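Local coordinates for protein nucleocapsid (Equine arteritis virus, PDB 2I9F) that builds the viral capsid, its capsid-forming domain assembling as a dimer of dimers, and probably binds the viral RNA, at residues R31-G36 with L47-S52. Residues are numbered along the deposited sequence; the frame is centred on the assembly and turned at random.
Sequences RFFMIG and LTYTVS
Y49 reaches from its strand to the end of a helix and meets F33 and F32 there, a compact example of how one long aromatic residue can join a helix to a sheet. Its CB points toward the helix, and CG stands anti to the backbone N (chi1 -177°), which carries the ring across to the helix. Its CG meets the edge of the F33 ring, in the plane of that ring, 3.9 Å from F33 CD1. Farther along, CD1 and CE1 of Y49 each lie 3.7 Å from F33 CD1, the atom that sits over the centre of the tyrosine face. The two rings thus form an edge-to-face pair, centroids 5.0 Å apart and planes at 58°, with F33 supplying the edge. CZ is still near that ring atom and also reaches the helix backbone, 4.0 Å from F33 CA. At the tip, OH lies 3.8 Å from F32 CB and 3.4 Å from F33 N, but the angle to that amide is too poor for a hydrogen bond; the hydroxyl is instead bonded to the carbonyl oxygen of H37, just beyond the helix, which probably helps fix the far end of the ring. Two residues along the strand, V51 adds a smaller apolar touch, its CG2 being 4.0 Å from F32 CD2, with the two side chains crossing at about a right angle.

All four side chains are buried. L40 of the neighbouring strand 39-42 touches both F33 and Y49, while W53 meets F32 edge to face. Strand 47-53 also pairs antiparallel with its counterpart in a second subunit, so the end of helix 19-34 packs against a sheet that continues through the dimer interface, where R14 of that subunit makes a cation-pi contact with F33.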
ATOM      1  N   ARG A  31      11.435   1.054  -1.509  1.00 16.28           N
ATOM      2  CA  ARG A  31      11.338  -0.283  -0.954  1.00 15.61           C
ATOM      3  C   ARG A  31       9.988  -0.923  -1.273  1.00 14.85           C
ATOM      4  O   ARG A  31       9.922  -2.158  -1.569  1.00 13.62           O
ATOM      5  CB  ARG A  31      11.585  -0.250   0.559  1.00 16.66           C
ATOM      6  CG  ARG A  31      11.374  -1.612   1.273  1.00 19.04           C
ATOM      7  CD  ARG A  31      12.702  -2.343   1.535  1.00 24.83           C
ATOM      8  NE  ARG A  31      13.310  -2.892   0.322  1.00 31.38           N
ATOM      9  CZ  ARG A  31      13.569  -4.194   0.129  1.00 32.89           C
ATOM     10  NH1 ARG A  31      13.299  -5.089   1.081  1.00 30.38           N
ATOM     11  NH2 ARG A  31      14.111  -4.589  -1.021  1.00 32.41           N
ATOM     12  N   PHE A  32       8.922  -0.125  -1.148  1.00 14.44           N
ATOM     13  CA  PHE A  32       7.549  -0.588  -1.481  1.00 15.26           C
ATOM     14  C   PHE A  32       7.508  -1.086  -2.916  1.00 15.04           C
ATOM     15  O   PHE A  32       6.828  -2.057  -3.209  1.00 16.92           O
ATOM     16  CB  PHE A  32       6.445   0.497  -1.250  1.00 14.29           C
ATOM     17  CG  PHE A  32       6.281   0.950   0.227  1.00 15.46           C
ATOM     18  CD1 PHE A  32       6.611   0.109   1.281  1.00 16.37           C
ATOM     19  CD2 PHE A  32       5.781   2.210   0.532  1.00 11.99           C
ATOM     20  CE1 PHE A  32       6.471   0.515   2.612  1.00 18.54           C
ATOM     21  CE2 PHE A  32       5.663   2.633   1.853  1.00 14.06           C
ATOM     22  CZ  PHE A  32       5.984   1.768   2.909  1.00 11.69           C
ATOM     23  N   PHE A  33       8.202  -0.414  -3.825  1.00 14.79           N
ATOM     24  CA  PHE A  33       8.217  -0.816  -5.222  1.00 14.29           C
ATOM     25  C   PHE A  33       8.845  -2.200  -5.280  1.00 15.16           C
ATOM     26  O   PHE A  33       8.305  -3.137  -5.919  1.00 13.41           O
ATOM     27  CB  PHE A  33       9.043   0.169  -6.100  1.00 15.10           C
ATOM     28  CG  PHE A  33       8.937  -0.124  -7.571  1.00 13.82           C
ATOM     29  CD1 PHE A  33       8.039   0.573  -8.352  1.00 10.87           C
ATOM     30  CD2 PHE A  33       9.675  -1.157  -8.164  1.00 16.14           C
ATOM     31  CE1 PHE A  33       7.882   0.310  -9.710  1.00 11.29           C
ATOM     32  CE2 PHE A  33       9.557  -1.427  -9.532  1.00 15.98           C
ATOM     33  CZ  PHE A  33       8.658  -0.706 -10.304  1.00 15.73           C
HETATM   34  N   MSE A  34       9.961  -2.350  -4.570  1.00 16.34           N
HETATM   35  CA  MSE A  34      10.685  -3.650  -4.575  1.00 17.80           C
HETATM   36  C   MSE A  34       9.962  -4.806  -3.907  1.00 16.68           C
HETATM   37  O   MSE A  34      10.180  -5.942  -4.279  1.00 17.82           O
HETATM   38  CB  MSE A  34      12.103  -3.529  -3.998  1.00 17.70           C
HETATM   39  CG  MSE A  34      12.985  -2.627  -4.797  1.00 23.13           C
HETATM   40 SE   MSE A  34      13.191  -3.248  -6.689  1.00 35.94          SE
HETATM   41  CE  MSE A  34      13.980  -5.095  -6.441  1.00 25.28           C
ATOM     42  N   ILE A  35       9.123  -4.518  -2.918  1.00 17.18           N
ATOM     43  CA  ILE A  35       8.484  -5.559  -2.137  1.00 15.83           C
ATOM     44  C   ILE A  35       7.068  -5.878  -2.610  1.00 16.95           C
ATOM     45  O   ILE A  35       6.357  -6.680  -1.979  1.00 17.32           O
ATOM     46  CB  ILE A  35       8.616  -5.296  -0.592  1.00 16.50           C
ATOM     47  CG1 ILE A  35       7.781  -4.098  -0.081  1.00 13.95           C
ATOM     48  CG2 ILE A  35      10.109  -5.180  -0.206  1.00 16.34           C
ATOM     49  CD1 ILE A  35       7.610  -4.132   1.442  1.00 13.70           C
ATOM     50  N   GLY A  36       6.691  -5.284  -3.749  1.00 16.64           N
ATOM     51  CA  GLY A  36       5.454  -5.605  -4.481  1.00 14.94           C
ATOM     52  C   GLY A  36       4.218  -4.831  -4.058  1.00 14.59           C
ATOM     53  O   GLY A  36       3.105  -5.233  -4.375  1.00 15.18           O
ATOM     54  N   LEU A  47       4.476   4.710 -17.838  1.00 19.13           N
ATOM     55  CA  LEU A  47       4.197   3.971 -16.643  1.00 16.87           C
ATOM     56  C   LEU A  47       3.557   4.936 -15.637  1.00 15.66           C
ATOM     57  O   LEU A  47       3.823   6.122 -15.681  1.00 14.59           O
ATOM     58  CB  LEU A  47       5.514   3.421 -16.067  1.00 16.62           C
ATOM     59  CG  LEU A  47       6.110   2.244 -16.842  1.00 15.58           C
ATOM     60  CD1 LEU A  47       7.460   1.854 -16.201  1.00 21.72           C
ATOM     61  CD2 LEU A  47       5.172   1.019 -16.833  1.00  7.84           C
ATOM     62  N   THR A  48       2.678   4.423 -14.788  1.00 13.08           N
ATOM     63  CA  THR A  48       2.334   5.142 -13.582  1.00 13.68           C
ATOM     64  C   THR A  48       2.524   4.210 -12.434  1.00 13.42           C
ATOM     65  O   THR A  48       2.065   3.052 -12.485  1.00 12.99           O
ATOM     66  CB  THR A  48       0.895   5.713 -13.641  1.00 13.40           C
ATOM     67  OG1 THR A  48       0.848   6.633 -14.724  1.00 14.75           O
ATOM     68  CG2 THR A  48       0.465   6.445 -12.314  1.00 12.01           C
ATOM     69  N   TYR A  49       3.234   4.714 -11.428  1.00 11.56           N
ATOM     70  CA  TYR A  49       3.335   4.026 -10.149  1.00 11.75           C
ATOM     71  C   TYR A  49       2.585   4.797  -9.048  1.00 11.70           C
ATOM     72  O   TYR A  49       2.757   6.008  -8.867  1.00  9.32           O
ATOM     73  CB  TYR A  49       4.807   3.759  -9.753  1.00  9.83           C
ATOM     74  CG  TYR A  49       4.929   2.966  -8.419  1.00 10.18           C
ATOM     75  CD1 TYR A  49       4.521   1.639  -8.343  1.00  9.68           C
ATOM     76  CD2 TYR A  49       5.388   3.597  -7.238  1.00 10.00           C
ATOM     77  CE1 TYR A  49       4.589   0.913  -7.135  1.00  6.63           C
ATOM     78  CE2 TYR A  49       5.441   2.908  -6.014  1.00  8.45           C
ATOM     79  CZ  TYR A  49       5.082   1.529  -6.005  1.00  6.75           C
ATOM     80  OH  TYR A  49       5.159   0.837  -4.858  1.00  8.69           O
ATOM     81  N   THR A  50       1.764   4.084  -8.300  1.00 11.03           N
ATOM     82  CA  THR A  50       1.060   4.722  -7.205  1.00 13.89           C
ATOM     83  C   THR A  50       1.128   3.831  -5.971  1.00 12.92           C
ATOM     84  O   THR A  50       1.079   2.580  -6.064  1.00  9.95           O
ATOM     85  CB  THR A  50      -0.412   5.184  -7.588  1.00 14.11           C
ATOM     86  OG1 THR A  50      -0.995   5.873  -6.452  1.00 18.04           O
ATOM     87  CG2 THR A  50      -1.285   4.038  -7.983  1.00 17.60           C
ATOM     88  N   VAL A  51       1.358   4.448  -4.835  1.00 12.49           N
ATOM     89  CA  VAL A  51       1.436   3.631  -3.597  1.00 12.75           C
ATOM     90  C   VAL A  51       0.919   4.437  -2.434  1.00 12.63           C
ATOM     91  O   VAL A  51       1.098   5.654  -2.405  1.00 12.23           O
ATOM     92  CB  VAL A  51       2.841   3.085  -3.298  1.00 11.19           C
ATOM     93  CG1 VAL A  51       3.842   4.245  -2.953  1.00 12.44           C
ATOM     94  CG2 VAL A  51       2.778   2.034  -2.129  1.00 11.49           C
ATOM     95  N   SER A  52       0.234   3.771  -1.499  1.00 12.57           N
ATOM     96  CA  SER A  52      -0.334   4.453  -0.322  1.00 13.40           C
ATOM     97  C   SER A  52       0.249   3.819   0.937  1.00 13.55           C
ATOM     98  O   SER A  52       0.511   2.642   0.958  1.00 13.03           O
ATOM     99  CB  SER A  52      -1.880   4.379  -0.287  1.00 14.19           C
ATOM    100  OG  SER A  52      -2.455   5.068  -1.385  1.00 11.67           O
TER